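Long-range contacts in putative glucarate dehydratase (Pseudomonas fluorescens, PDB 4IT1), which probably catalyses the magnesium-dependent dehydration of D-glucarate to 5-dehydro-4-deoxy-D-glucarate, as a member of the mandelate racemase/muconate lactonizing enzyme family: residues P39-S44 and A216-P221; L170-A175 and I212-G217; Q195-A200 and I228-K233; L240-N245 and D262-Y267. One frame throughout, in Å; residues are numbered along the deposited sequence.

Contact 1 of 4, residues P39-S44 and A216-P221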
loop_
_atom_site.group_PDB
_atom_site.type_symbol
_atom_site.label_atom_id
_atom_site.label_comp_id
_atom_site.label_asym_id
_atom_site.label_seq_id
_atom_site.Cartn_x
_atom_site.Cartn_y
_atom_site.Cartn_z
ATOM N N PRO A 39 13.089 -7.880 -35.484
ATOM C CA PRO A 39 13.942 -6.697 -35.638
ATOM C C PRO A 39 13.207 -5.406 -35.278
ATOM O O PRO A 39 13.072 -4.505 -36.122
ATOM C CB PRO A 39 14.306 -6.722 -37.132
ATOM C CG PRO A 39 13.203 -7.507 -37.783
ATOM C CD PRO A 39 12.866 -8.564 -36.774
ATOM N N LEU A 40 12.743 -5.317 -34.032
ATOM C CA LEU A 40 11.974 -4.154 -33.575
ATOM C C LEU A 40 12.867 -2.936 -33.314
ATOM O O LEU A 40 13.830 -3.012 -32.553
ATOM C CB LEU A 40 11.151 -4.511 -32.329
ATOM C CG LEU A 40 10.218 -5.728 -32.470
ATOM C CD1 LEU A 40 9.553 -6.091 -31.149
ATOM C CD2 LEU A 40 9.179 -5.504 -33.568
ATOM N N LEU A 41 12.536 -1.824 -33.966
ATOM C CA LEU A 41 13.272 -0.571 -33.837
ATOM C C LEU A 41 12.788 0.261 -32.655
ATOM O O LEU A 41 11.584 0.323 -32.382
ATOM C CB LEU A 41 13.111 0.259 -35.109
ATOM C CG LEU A 41 13.827 -0.180 -36.386
ATOM C CD1 LEU A 41 13.349 0.663 -37.558
ATOM C CD2 LEU A 41 15.336 -0.063 -36.227
ATOM N N ASN A 42 13.727 0.898 -31.956
ATOM C CA ASN A 42 13.398 1.823 -30.868
ATOM C C ASN A 42 14.367 3.012 -30.792
ATOM O O ASN A 42 15.215 3.180 -31.667
ATOM C CB ASN A 42 13.309 1.083 -29.528
ATOM C CG ASN A 42 14.654 0.571 -29.045
ATOM O OD1 ASN A 42 15.688 1.206 -29.258
ATOM N ND2 ASN A 42 14.643 -0.571 -28.375
ATOM N N ALA A 43 14.238 3.819 -29.741
ATOM C CA ALA A 43 15.064 5.012 -29.559
ATOM C C ALA A 43 16.566 4.689 -29.522
ATOM O O ALA A 43 17.350 5.329 -30.215
ATOM C CB ALA A 43 14.646 5.751 -28.295
ATOM N N SER A 44 16.922 3.682 -28.726
ATOM C CA SER A 44 18.293 3.230 -28.510
ATOM C C SER A 44 18.932 2.525 -29.713
ATOM O O SER A 44 20.147 2.610 -29.921
ATOM C CB SER A 44 18.324 2.285 -27.308
ATOM O OG SER A 44 18.018 2.982 -26.115
ATOM N N ALA A 216 7.771 5.088 -30.498
ATOM C CA ALA A 216 8.276 6.182 -31.332
ATOM C C ALA A 216 9.723 6.592 -31.027
ATOM O O ALA A 216 10.509 5.790 -30.511
ATOM C CB ALA A 216 7.340 7.379 -31.259
ATOM N N GLY A 217 10.064 7.836 -31.363
ATOM C CA GLY A 217 11.427 8.342 -31.242
ATOM C C GLY A 217 12.420 7.443 -31.949
ATOM O O GLY A 217 13.522 7.204 -31.452
ATOM N N THR A 218 12.014 6.929 -33.106
ATOM C CA THR A 218 12.834 6.002 -33.873
ATOM C C THR A 218 13.040 6.521 -35.290
ATOM O O THR A 218 14.161 6.525 -35.791
ATOM C CB THR A 218 12.218 4.592 -33.911
ATOM O OG1 THR A 218 11.883 4.180 -32.582
ATOM C CG2 THR A 218 13.207 3.607 -34.492
ATOM N N LEU A 219 11.955 6.954 -35.925
ATOM C CA LEU A 219 12.023 7.563 -37.253
ATOM C C LEU A 219 11.852 9.081 -37.140
ATOM O O LEU A 219 11.450 9.572 -36.086
ATOM C CB LEU A 219 10.964 6.931 -38.178
ATOM C CG LEU A 219 11.352 5.749 -39.094
ATOM C CD1 LEU A 219 12.213 4.681 -38.425
ATOM C CD2 LEU A 219 10.114 5.108 -39.704
ATOM N N PRO A 220 12.156 9.835 -38.213
ATOM C CA PRO A 220 11.954 11.282 -38.121
ATOM C C PRO A 220 10.585 11.629 -37.524
ATOM O O PRO A 220 9.575 11.006 -37.886
ATOM C CB PRO A 220 12.051 11.739 -39.574
ATOM C CG PRO A 220 12.985 10.757 -40.197
ATOM C CD PRO A 220 12.714 9.439 -39.522
ATOM N N PRO A 221 10.556 12.590 -36.581
ATOM C CA PRO A 221 9.312 12.851 -35.857
ATOM C C PRO A 221 8.140 13.318 -36.747
ATOM O O PRO A 221 7.006 12.927 -36.489
ATOM C CB PRO A 221 9.715 13.893 -34.788
ATOM C CG PRO A 221 11.063 14.397 -35.189
ATOM C CD PRO A 221 11.706 13.306 -35.996
HETATM O O HOH W 1 11.459 4.325 -28.516
#
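A43 and T218 bring two loops together with their CA atoms 5.0 Å apart, and no direct hydrogen bond spans them. The backbones meet through a CA-H...O contact from A43 CA to G217 O (3.3 Å, 147° at the hydrogen) and through a water that accepts from A43 N and donates to A216 O. G217 has a positive phi (53°), and its carbonyl oxygen faces A43 CA. Between the loops stands T218. Its CG2 lies anti to the backbone N and presses on L41 CB at 3.4 Å, tight for two carbons, while OG1, on the other branch, comes within 3.3 Å of N42 C. That hydroxyl donates to A216 O at 3.0 Å, from well above the carbonyl plane, so A216 O accepts two hydrogen bonds, this one and the water's. L41 CD1 adds a looser apolar touch on L219 CD1 at 4.3 Å. N42 turns its CB away from this interface; its ND2 bonds D428 and a bound tartrate, which places the contact at the rim of the ligand pocket. The N-terminal-domain loop between strands 25-36 and 50-60 is thereby laid against the turn that leads from strand 212-215 into helix 221-234.

Contact 2 of 4, residues L170-A175 and I212-G217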
loop_
_atom_site.group_PDB
_atom_site.type_symbol
_atom_site.label_atom_id
_atom_site.label_comp_id
_atom_site.label_asym_id
_atom_site.label_seq_id
_atom_site.Cartn_x
_atom_site.Cartn_y
_atom_site.Cartn_z
ATOM N N LEU A 170 2.468 -1.134 -31.171
ATOM C CA LEU A 170 3.029 -1.065 -32.514
ATOM C C LEU A 170 4.486 -0.595 -32.548
ATOM O O LEU A 170 4.871 0.338 -31.829
ATOM C CB LEU A 170 2.220 -0.096 -33.376
ATOM C CG LEU A 170 0.709 -0.234 -33.544
ATOM C CD1 LEU A 170 0.252 0.733 -34.632
ATOM C CD2 LEU A 170 0.324 -1.665 -33.879
ATOM N N PHE A 171 5.263 -1.215 -33.435
ATOM C CA PHE A 171 6.674 -0.901 -33.633
ATOM C C PHE A 171 6.973 -0.690 -35.102
ATOM O O PHE A 171 6.384 -1.347 -35.962
ATOM C CB PHE A 171 7.542 -2.067 -33.174
ATOM C CG PHE A 171 7.638 -2.209 -31.692
ATOM C CD1 PHE A 171 6.661 -2.893 -30.979
ATOM C CD2 PHE A 171 8.728 -1.682 -31.004
ATOM C CE1 PHE A 171 6.757 -3.040 -29.603
ATOM C CE2 PHE A 171 8.832 -1.827 -29.627
ATOM C CZ PHE A 171 7.843 -2.505 -28.924
ATOM N N PHE A 172 7.903 0.211 -35.391
ATOM C CA PHE A 172 8.587 0.170 -36.669
ATOM C C PHE A 172 9.570 -0.998 -36.609
ATOM O O PHE A 172 10.084 -1.332 -35.535
ATOM C CB PHE A 172 9.292 1.486 -36.959
ATOM C CG PHE A 172 8.356 2.655 -37.060
ATOM C CD1 PHE A 172 7.679 2.922 -38.246
ATOM C CD2 PHE A 172 8.135 3.487 -35.967
ATOM C CE1 PHE A 172 6.806 4.001 -38.347
ATOM C CE2 PHE A 172 7.269 4.570 -36.062
ATOM C CZ PHE A 172 6.601 4.828 -37.254
ATOM N N LYS A 173 9.779 -1.656 -37.747
ATOM C CA LYS A 173 10.687 -2.796 -37.817
ATOM C C LYS A 173 11.268 -2.942 -39.217
ATOM O O LYS A 173 10.693 -2.439 -40.188
ATOM C CB LYS A 173 9.994 -4.098 -37.363
ATOM C CG LYS A 173 8.913 -4.637 -38.305
ATOM C CD LYS A 173 8.144 -5.810 -37.698
ATOM C CE LYS A 173 8.961 -7.099 -37.656
ATOM N NZ LYS A 173 9.336 -7.594 -39.015
ATOM N N TYR A 174 12.421 -3.605 -39.306
ATOM C CA TYR A 174 12.973 -4.037 -40.589
ATOM C C TYR A 174 12.318 -5.362 -40.962
ATOM O O TYR A 174 11.762 -6.048 -40.097
ATOM C CB TYR A 174 14.501 -4.212 -40.525
ATOM C CG TYR A 174 15.301 -2.932 -40.359
ATOM C CD1 TYR A 174 14.940 -1.757 -41.026
ATOM C CD2 TYR A 174 16.446 -2.906 -39.561
ATOM C CE1 TYR A 174 15.678 -0.590 -40.876
ATOM C CE2 TYR A 174 17.195 -1.744 -39.410
ATOM C CZ TYR A 174 16.807 -0.589 -40.067
ATOM O OH TYR A 174 17.541 0.567 -39.921
ATOM N N ALA A 175 12.394 -5.723 -42.240
ATOM C CA ALA A 175 11.845 -6.987 -42.722
ATOM C C ALA A 175 12.517 -8.184 -42.046
ATOM O O ALA A 175 11.865 -9.176 -41.727
ATOM C CB ALA A 175 11.980 -7.077 -44.235
ATOM N N ILE A 212 -4.494 1.940 -29.118
ATOM C CA ILE A 212 -3.207 1.758 -29.798
ATOM C C ILE A 212 -2.056 2.593 -29.197
ATOM O O ILE A 212 -2.192 3.812 -28.984
ATOM C CB ILE A 212 -3.322 2.054 -31.311
ATOM C CG1 ILE A 212 -4.442 1.223 -31.958
ATOM C CG2 ILE A 212 -2.004 1.759 -32.007
ATOM C CD1 ILE A 212 -4.897 1.737 -33.313
ATOM N N LYS A 213 -0.929 1.926 -28.935
ATOM C CA LYS A 213 0.323 2.613 -28.569
ATOM C C LYS A 213 1.439 2.366 -29.584
ATOM O O LYS A 213 1.831 1.214 -29.820
ATOM C CB LYS A 213 0.808 2.199 -27.174
ATOM C CG LYS A 213 2.125 2.872 -26.767
ATOM C CD LYS A 213 2.395 2.757 -25.281
ATOM C CE LYS A 213 1.582 3.756 -24.471
ATOM N NZ LYS A 213 1.446 3.269 -23.065
ATOM N N LEU A 214 1.961 3.445 -30.162
ATOM C CA LEU A 214 3.111 3.351 -31.064
ATOM C C LEU A 214 4.464 3.612 -30.367
ATOM O O LEU A 214 4.639 4.634 -29.690
ATOM C CB LEU A 214 2.939 4.313 -32.241
ATOM C CG LEU A 214 4.104 4.381 -33.225
ATOM C CD1 LEU A 214 4.119 3.169 -34.147
ATOM C CD2 LEU A 214 4.058 5.674 -34.022
ATOM N N LYS A 215 5.411 2.690 -30.547
ATOM C CA LYS A 215 6.792 2.898 -30.109
ATOM C C LYS A 215 7.487 3.899 -31.023
ATOM O O LYS A 215 7.769 3.597 -32.185
ATOM C CB LYS A 215 7.572 1.585 -30.086
ATOM C CG LYS A 215 9.034 1.747 -29.667
ATOM C CD LYS A 215 9.267 1.400 -28.198
ATOM C CE LYS A 215 8.651 2.411 -27.243
ATOM N NZ LYS A 215 8.710 1.941 -25.830
ATOM N N ALA A 216 7.771 5.088 -30.498
ATOM C CA ALA A 216 8.276 6.182 -31.332
ATOM C C ALA A 216 9.723 6.592 -31.027
ATOM O O ALA A 216 10.509 5.790 -30.511
ATOM C CB ALA A 216 7.340 7.379 -31.259
ATOM N N GLY A 217 10.064 7.836 -31.363
ATOM C CA GLY A 217 11.427 8.342 -31.242
ATOM C C GLY A 217 12.420 7.443 -31.949
ATOM O O GLY A 217 13.522 7.204 -31.452
HETATM O O HOH W 2 9.355 1.638 -33.599
#
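F171 and K215 run side by side and point the same way, the lysine's aliphatic stem lying along the phenyl ring. K215 CB sits over one ring face, 4.0 Å from the centroid and 28° off the normal, a CH-pi contact; farther out, K215 CD reaches F171 CE2 at 3.6 Å. The lysine chain starts anti to its backbone N (chi1 179°) and then bends at chi2 and chi3, carrying NZ beyond the phenylalanine to Y169 OH and, weakly, a bound tartrate. Thus F171 flanks the stem of the predicted proton acceptor. F172 behaves differently: K215 O lies at its ring edge, near the plane, and L214 CD1 approaches CE2 obliquely at 3.9 Å. L170 CD1 meets I212 CG2 at 3.6 Å, with the two side chains at a slant. Backbone bonds fix this register. L170 N donates to K213 O (2.8 Å), and L170 O receives K215 N (2.7 Å, 176° at the hydrogen), the pattern of a parallel bridge between L170 and L214. Beyond this bridge the backbones separate, and at F172, two residues after L170, a water accepts from F172 N and donates to K215 O. The contact thus lies between neighbouring parallel strands of the barrel, 163-170 and 212-215; helices 193-207 and 221-234 pack on the side bearing L170 and F172, while strand 240-243 lies along the far edge of strand 212-215.

Contact 3 of 4, residues Q195-A200 and I228-K233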
loop_
_atom_site.group_PDB
_atom_site.type_symbol
_atom_site.label_atom_id
_atom_site.label_comp_id
_atom_site.label_asym_id
_atom_site.label_seq_id
_atom_site.Cartn_x
_atom_site.Cartn_y
_atom_site.Cartn_z
ATOM N N GLN A 195 2.327 0.440 -43.868
ATOM C CA GLN A 195 2.795 -0.804 -43.252
ATOM C C GLN A 195 2.459 -0.870 -41.764
ATOM O O GLN A 195 2.265 -1.958 -41.210
ATOM C CB GLN A 195 4.305 -0.959 -43.455
ATOM C CG GLN A 195 4.737 -1.066 -44.908
ATOM C CD GLN A 195 6.184 -0.657 -45.137
ATOM O OE1 GLN A 195 6.704 0.255 -44.492
ATOM N NE2 GLN A 195 6.837 -1.323 -46.078
ATOM N N ILE A 196 2.409 0.299 -41.125
ATOM C CA ILE A 196 2.033 0.403 -39.710
ATOM C C ILE A 196 0.530 0.185 -39.522
ATOM O O ILE A 196 0.116 -0.610 -38.669
ATOM C CB ILE A 196 2.532 1.733 -39.069
ATOM C CG1 ILE A 196 3.931 1.544 -38.463
ATOM C CG2 ILE A 196 1.591 2.233 -37.979
ATOM C CD1 ILE A 196 3.990 0.593 -37.278
ATOM N N VAL A 197 -0.271 0.877 -40.339
ATOM C CA VAL A 197 -1.729 0.693 -40.366
ATOM C C VAL A 197 -2.056 -0.793 -40.511
ATOM O O VAL A 197 -2.822 -1.354 -39.722
ATOM C CB VAL A 197 -2.388 1.529 -41.491
ATOM C CG1 VAL A 197 -3.801 1.041 -41.792
ATOM C CG2 VAL A 197 -2.408 3.007 -41.118
ATOM N N ALA A 198 -1.426 -1.422 -41.501
ATOM C CA ALA A 198 -1.539 -2.856 -41.740
ATOM C C ALA A 198 -1.117 -3.690 -40.527
ATOM O O ALA A 198 -1.748 -4.703 -40.222
ATOM C CB ALA A 198 -0.720 -3.239 -42.959
ATOM N N GLN A 199 -0.059 -3.264 -39.837
ATOM C CA GLN A 199 0.437 -3.999 -38.670
ATOM C C GLN A 199 -0.581 -3.964 -37.522
ATOM O O GLN A 199 -0.804 -4.970 -36.838
ATOM C CB GLN A 199 1.798 -3.451 -38.214
ATOM C CG GLN A 199 2.430 -4.237 -37.069
ATOM C CD GLN A 199 3.577 -3.499 -36.391
ATOM O OE1 GLN A 199 3.507 -3.174 -35.201
ATOM N NE2 GLN A 199 4.642 -3.238 -37.142
ATOM N N ALA A 200 -1.191 -2.797 -37.320
ATOM C CA ALA A 200 -2.242 -2.629 -36.312
ATOM C C ALA A 200 -3.467 -3.471 -36.657
ATOM O O ALA A 200 -3.982 -4.211 -35.809
ATOM C CB ALA A 200 -2.623 -1.161 -36.173
ATOM N N ILE A 228 0.705 8.478 -37.226
ATOM C CA ILE A 228 -0.389 8.581 -36.263
ATOM C C ILE A 228 -1.671 9.051 -36.952
ATOM O O ILE A 228 -2.736 8.476 -36.730
ATOM C CB ILE A 228 -0.026 9.492 -35.074
ATOM C CG1 ILE A 228 0.903 8.748 -34.121
ATOM C CG2 ILE A 228 -1.271 9.936 -34.315
ATOM C CD1 ILE A 228 1.870 9.671 -33.420
ATOM N N LYS A 229 -1.557 10.085 -37.785
ATOM C CA LYS A 229 -2.675 10.574 -38.600
ATOM C C LYS A 229 -3.339 9.419 -39.351
ATOM O O LYS A 229 -4.558 9.227 -39.262
ATOM C CB LYS A 229 -2.206 11.631 -39.608
ATOM C CG LYS A 229 -1.495 12.839 -39.017
ATOM C CD LYS A 229 -2.462 13.898 -38.524
ATOM C CE LYS A 229 -1.708 15.132 -38.068
ATOM N NZ LYS A 229 -2.533 15.933 -37.125
ATOM N N ALA A 230 -2.523 8.649 -40.071
ATOM C CA ALA A 230 -3.000 7.511 -40.848
ATOM C C ALA A 230 -3.700 6.468 -39.967
ATOM O O ALA A 230 -4.707 5.883 -40.377
ATOM C CB ALA A 230 -1.855 6.887 -41.630
ATOM N N LEU A 231 -3.176 6.249 -38.762
ATOM C CA LEU A 231 -3.815 5.364 -37.786
ATOM C C LEU A 231 -5.155 5.902 -37.267
ATOM O O LEU A 231 -6.081 5.125 -37.018
ATOM C CB LEU A 231 -2.883 5.099 -36.602
ATOM C CG LEU A 231 -1.804 4.030 -36.753
ATOM C CD1 LEU A 231 -0.746 4.207 -35.673
ATOM C CD2 LEU A 231 -2.411 2.639 -36.687
ATOM N N LYS A 232 -5.235 7.223 -37.088
ATOM C CA LYS A 232 -6.460 7.901 -36.643
ATOM C C LYS A 232 -7.513 7.851 -37.751
ATOM O O LYS A 232 -8.702 7.636 -37.488
ATOM C CB LYS A 232 -6.159 9.357 -36.263
ATOM C CG LYS A 232 -7.311 10.115 -35.621
ATOM C CD LYS A 232 -7.116 11.620 -35.774
ATOM C CE LYS A 232 -8.254 12.426 -35.159
ATOM N NZ LYS A 232 -8.207 12.447 -33.666
ATOM N N LYS A 233 -7.054 8.057 -38.985
ATOM C CA LYS A 233 -7.887 7.949 -40.171
ATOM C C LYS A 233 -8.401 6.519 -40.326
ATOM O O LYS A 233 -9.599 6.310 -40.520
ATOM C CB LYS A 233 -7.098 8.376 -41.410
ATOM C CG LYS A 233 -7.940 8.538 -42.664
ATOM C CD LYS A 233 -7.080 8.936 -43.851
ATOM C CE LYS A 233 -7.898 8.955 -45.133
ATOM N NZ LYS A 233 -7.099 9.424 -46.295
#
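L231 projects from helix 221-234 into the space between I196 and A200 of helix 193-207, and its two methyls divide the work: CD1 meets I196 CG2 at 3.8 Å, and CD2 meets A200 CB at the same distance. With CG anti to the carbonyl carbon (chi1 -82°), the isobutyl group is swung toward the other helix although its CB sets off to one flank. The I196 and L231 side chains cross at a slant. This is the close, buried part of the interface, and L170 of strand 163-170 touches I196, A200 and L231 alike, so the three side chains are packed down on the barrel sheet.

The outer part is thinner. V197, partly exposed, uses only CG2: it lies 4.0 Å from A230 CB and 3.8 Å from A230 O, while its approach to L231 CD2 lengthens to 4.4 Å. Between V197 and L231 the CA atoms come to 5.7 Å. The short helical segments approach to 9.4 Å between axes and cross at -45°, with their N-to-C directions 45° apart, and only 183 Å² is buried in all, consistent with a brief touch of two adjacent outer helices of a beta/alpha barrel. Two lysines turn away from this interface: K229 forms a salt bridge with D263, K232 a long, weak ion pair with it.

No hydrogen bond or salt bridge crosses between the segments. Their attachment is van der Waals packing, mostly between apolar side chains, which implies that the pairing rests on shape and on exclusion of water.

Contact 4 of 4, residues L240-N245 and D262-Y267. With MG (magnesium ion), chain E.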
loop_
_atom_site.group_PDB
_atom_site.type_symbol
_atom_site.label_atom_id
_atom_site.label_comp_id
_atom_site.label_asym_id
_atom_site.label_seq_id
_atom_site.Cartn_x
_atom_site.Cartn_y
_atom_site.Cartn_z
ATOM N N LEU A 240 -5.330 6.850 -29.079
ATOM C CA LEU A 240 -3.950 6.728 -29.569
ATOM C C LEU A 240 -2.916 7.315 -28.603
ATOM O O LEU A 240 -3.111 8.403 -28.045
ATOM C CB LEU A 240 -3.803 7.373 -30.950
ATOM C CG LEU A 240 -4.716 6.870 -32.076
ATOM C CD1 LEU A 240 -4.621 7.773 -33.299
ATOM C CD2 LEU A 240 -4.386 5.436 -32.448
ATOM N N ARG A 241 -1.826 6.570 -28.414
ATOM C CA ARG A 241 -0.716 6.952 -27.528
ATOM C C ARG A 241 0.639 6.687 -28.203
ATOM O O ARG A 241 0.742 5.812 -29.069
ATOM C CB ARG A 241 -0.779 6.146 -26.230
ATOM C CG ARG A 241 -2.075 6.259 -25.458
ATOM C CD ARG A 241 -2.452 4.925 -24.828
ATOM N NE ARG A 241 -3.864 4.912 -24.447
ATOM C CZ ARG A 241 -4.584 3.824 -24.178
ATOM N NH1 ARG A 241 -4.050 2.610 -24.238
ATOM N NH2 ARG A 241 -5.859 3.959 -23.848
ATOM N N ILE A 242 1.672 7.434 -27.796
ATOM C CA ILE A 242 3.051 7.197 -28.268
ATOM C C ILE A 242 4.079 7.215 -27.149
ATOM O O ILE A 242 3.905 7.911 -26.151
ATOM C CB ILE A 242 3.509 8.212 -29.335
ATOM C CG1 ILE A 242 3.228 9.648 -28.878
ATOM C CG2 ILE A 242 2.872 7.901 -30.675
ATOM C CD1 ILE A 242 3.977 10.706 -29.656
ATOM N N ASP A 243 5.154 6.453 -27.343
ATOM C CA ASP A 243 6.291 6.429 -26.423
ATOM C C ASP A 243 7.584 6.737 -27.181
ATOM O O ASP A 243 8.233 5.820 -27.692
ATOM C CB ASP A 243 6.401 5.057 -25.741
ATOM C CG ASP A 243 7.454 5.026 -24.634
ATOM O OD1 ASP A 243 8.179 6.030 -24.457
ATOM O OD2 ASP A 243 7.553 3.997 -23.924
ATOM N N PRO A 244 7.963 8.025 -27.272
ATOM C CA PRO A 244 9.237 8.338 -27.931
ATOM C C PRO A 244 10.479 8.085 -27.059
ATOM O O PRO A 244 11.580 8.454 -27.456
ATOM C CB PRO A 244 9.113 9.836 -28.268
ATOM C CG PRO A 244 7.674 10.196 -28.035
ATOM C CD PRO A 244 7.184 9.243 -26.989
ATOM N N ASN A 245 10.306 7.462 -25.893
ATOM C CA ASN A 245 11.422 7.137 -24.989
ATOM C C ASN A 245 12.401 8.301 -24.763
ATOM O O ASN A 245 13.616 8.124 -24.814
ATOM C CB ASN A 245 12.178 5.894 -25.476
ATOM C CG ASN A 245 11.510 4.603 -25.071
ATOM O OD1 ASN A 245 11.164 3.789 -25.920
ATOM N ND2 ASN A 245 11.341 4.395 -23.768
ATOM N N ASP A 262 -5.031 17.213 -31.178
ATOM C CA ASP A 262 -5.570 16.355 -30.120
ATOM C C ASP A 262 -5.782 14.923 -30.603
ATOM O O ASP A 262 -6.607 14.188 -30.059
ATOM C CB ASP A 262 -6.848 16.946 -29.492
ATOM C CG ASP A 262 -7.829 17.495 -30.526
ATOM O OD1 ASP A 262 -8.133 16.801 -31.524
ATOM O OD2 ASP A 262 -8.311 18.630 -30.325
ATOM N N ASP A 263 -5.012 14.528 -31.617
ATOM C CA ASP A 263 -5.030 13.153 -32.133
ATOM C C ASP A 263 -4.678 12.112 -31.072
ATOM O O ASP A 263 -5.009 10.936 -31.224
ATOM C CB ASP A 263 -4.074 13.005 -33.323
ATOM C CG ASP A 263 -4.512 13.807 -34.544
ATOM O OD1 ASP A 263 -5.551 14.502 -34.489
ATOM O OD2 ASP A 263 -3.799 13.743 -35.568
ATOM N N LEU A 264 -4.016 12.545 -29.997
ATOM C CA LEU A 264 -3.512 11.620 -28.975
ATOM C C LEU A 264 -4.239 11.684 -27.642
ATOM O O LEU A 264 -4.511 12.769 -27.131
ATOM C CB LEU A 264 -2.014 11.852 -28.729
ATOM C CG LEU A 264 -0.993 11.495 -29.814
ATOM C CD1 LEU A 264 0.399 11.684 -29.245
ATOM C CD2 LEU A 264 -1.149 10.067 -30.320
ATOM N N GLN A 265 -4.511 10.514 -27.067
ATOM C CA GLN A 265 -5.008 10.418 -25.692
ATOM C C GLN A 265 -3.965 10.902 -24.673
ATOM O O GLN A 265 -4.291 11.700 -23.786
ATOM C CB GLN A 265 -5.449 8.986 -25.362
ATOM C CG GLN A 265 -6.276 8.889 -24.086
ATOM C CD GLN A 265 -6.619 7.459 -23.689
ATOM O OE1 GLN A 265 -5.786 6.559 -23.772
ATOM N NE2 GLN A 265 -7.854 7.248 -23.240
ATOM N N TYR A 266 -2.728 10.404 -24.793
ATOM C CA TYR A 266 -1.594 10.899 -23.991
ATOM C C TYR A 266 -0.233 10.666 -24.654
ATOM O O TYR A 266 -0.100 9.812 -25.526
ATOM C CB TYR A 266 -1.607 10.346 -22.547
ATOM C CG TYR A 266 -1.343 8.851 -22.359
ATOM C CD1 TYR A 266 -0.096 8.284 -22.642
ATOM C CD2 TYR A 266 -2.324 8.018 -21.829
ATOM C CE1 TYR A 266 0.147 6.925 -22.437
ATOM C CE2 TYR A 266 -2.089 6.660 -21.622
ATOM C CZ TYR A 266 -0.858 6.118 -21.930
ATOM O OH TYR A 266 -0.637 4.763 -21.722
ATOM N N TYR A 267 0.762 11.443 -24.228
ATOM C CA TYR A 267 2.146 11.291 -24.672
ATOM C C TYR A 267 2.951 10.662 -23.540
ATOM O O TYR A 267 3.021 11.220 -22.436
ATOM C CB TYR A 267 2.763 12.650 -24.982
ATOM C CG TYR A 267 2.137 13.447 -26.110
ATOM C CD1 TYR A 267 0.869 14.023 -25.979
ATOM C CD2 TYR A 267 2.843 13.677 -27.290
ATOM C CE1 TYR A 267 0.312 14.768 -27.011
ATOM C CE2 TYR A 267 2.302 14.428 -28.324
ATOM C CZ TYR A 267 1.037 14.969 -28.184
ATOM O OH TYR A 267 0.506 15.709 -29.217
HETATM MG MG MG E . 8.110 3.527 -22.033
HETATM O O HOH W 3 -6.496 9.401 -29.112
HETATM O O HOH W 4 8.978 5.506 -22.010
HETATM O O HOH W 5 10.031 2.825 -22.062
HETATM O O HOH W 6 7.475 1.529 -22.142
#
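R241 NE and NH2 both donate to one oxygen, Q265 OE1, at 2.6 Å, a side-on grip. Guanidinium and amide lie nearly coplanar; NE comes almost straight on to the C=O and NH2 uses a lone pair, yet both bonds bend at the hydrogen (142° for NE). The same arginine lays its stem over a ring, CG standing 3.7 Å from the Y266 centroid and 8° off the normal. Chi1 (-57°) puts CG there, and the bend at chi2 directs CD and the guanidinium toward the amide. Y266 OH bonds K213 NZ. On the other face I242 CG1 meets L264 CD1 at 3.5 Å, their side chains near a right angle, and L264 CD1 sits over the face of Y267. The segments belong to one beta-alpha-beta unit, strand 240-243, helix 250-260 and strand 266-268, within the barrel sheet; Q265 N donates to L240 O (2.7 Å), and a water links L240 N to D263 O. At the C-terminal end of strand 240-243, D243 OD2 binds magnesium at 2.0 Å, with E268, N291 and three waters completing six ligands. D243 OD1 accepts hydrogen bonds from N245 N, closing an Asx turn, and from one of those waters.

How the contacts relate
From the N terminus, contact 1 closes the longest loop, 171 residues, bringing residues 39-44 of the N-terminal domain to the turn after strand 212-215. Contact 2 opens inside that span at 170-175 and ends on the same stretch, sharing A216 and G217; L41 N and F172 O probably hydrogen-bond between the two. Contact 3 crosses both, since 195-200 lies within their loops and 228-233 beyond; L170 CD2 packs on A200 CA. Contact 4 follows in series, closing the shortest loop, 16 residues. Strands 212-215 and 240-243 join contacts 2 and 4 in one sheet, while I228 CD1 packs on I242 CG2 where contacts 3 and 4 meet.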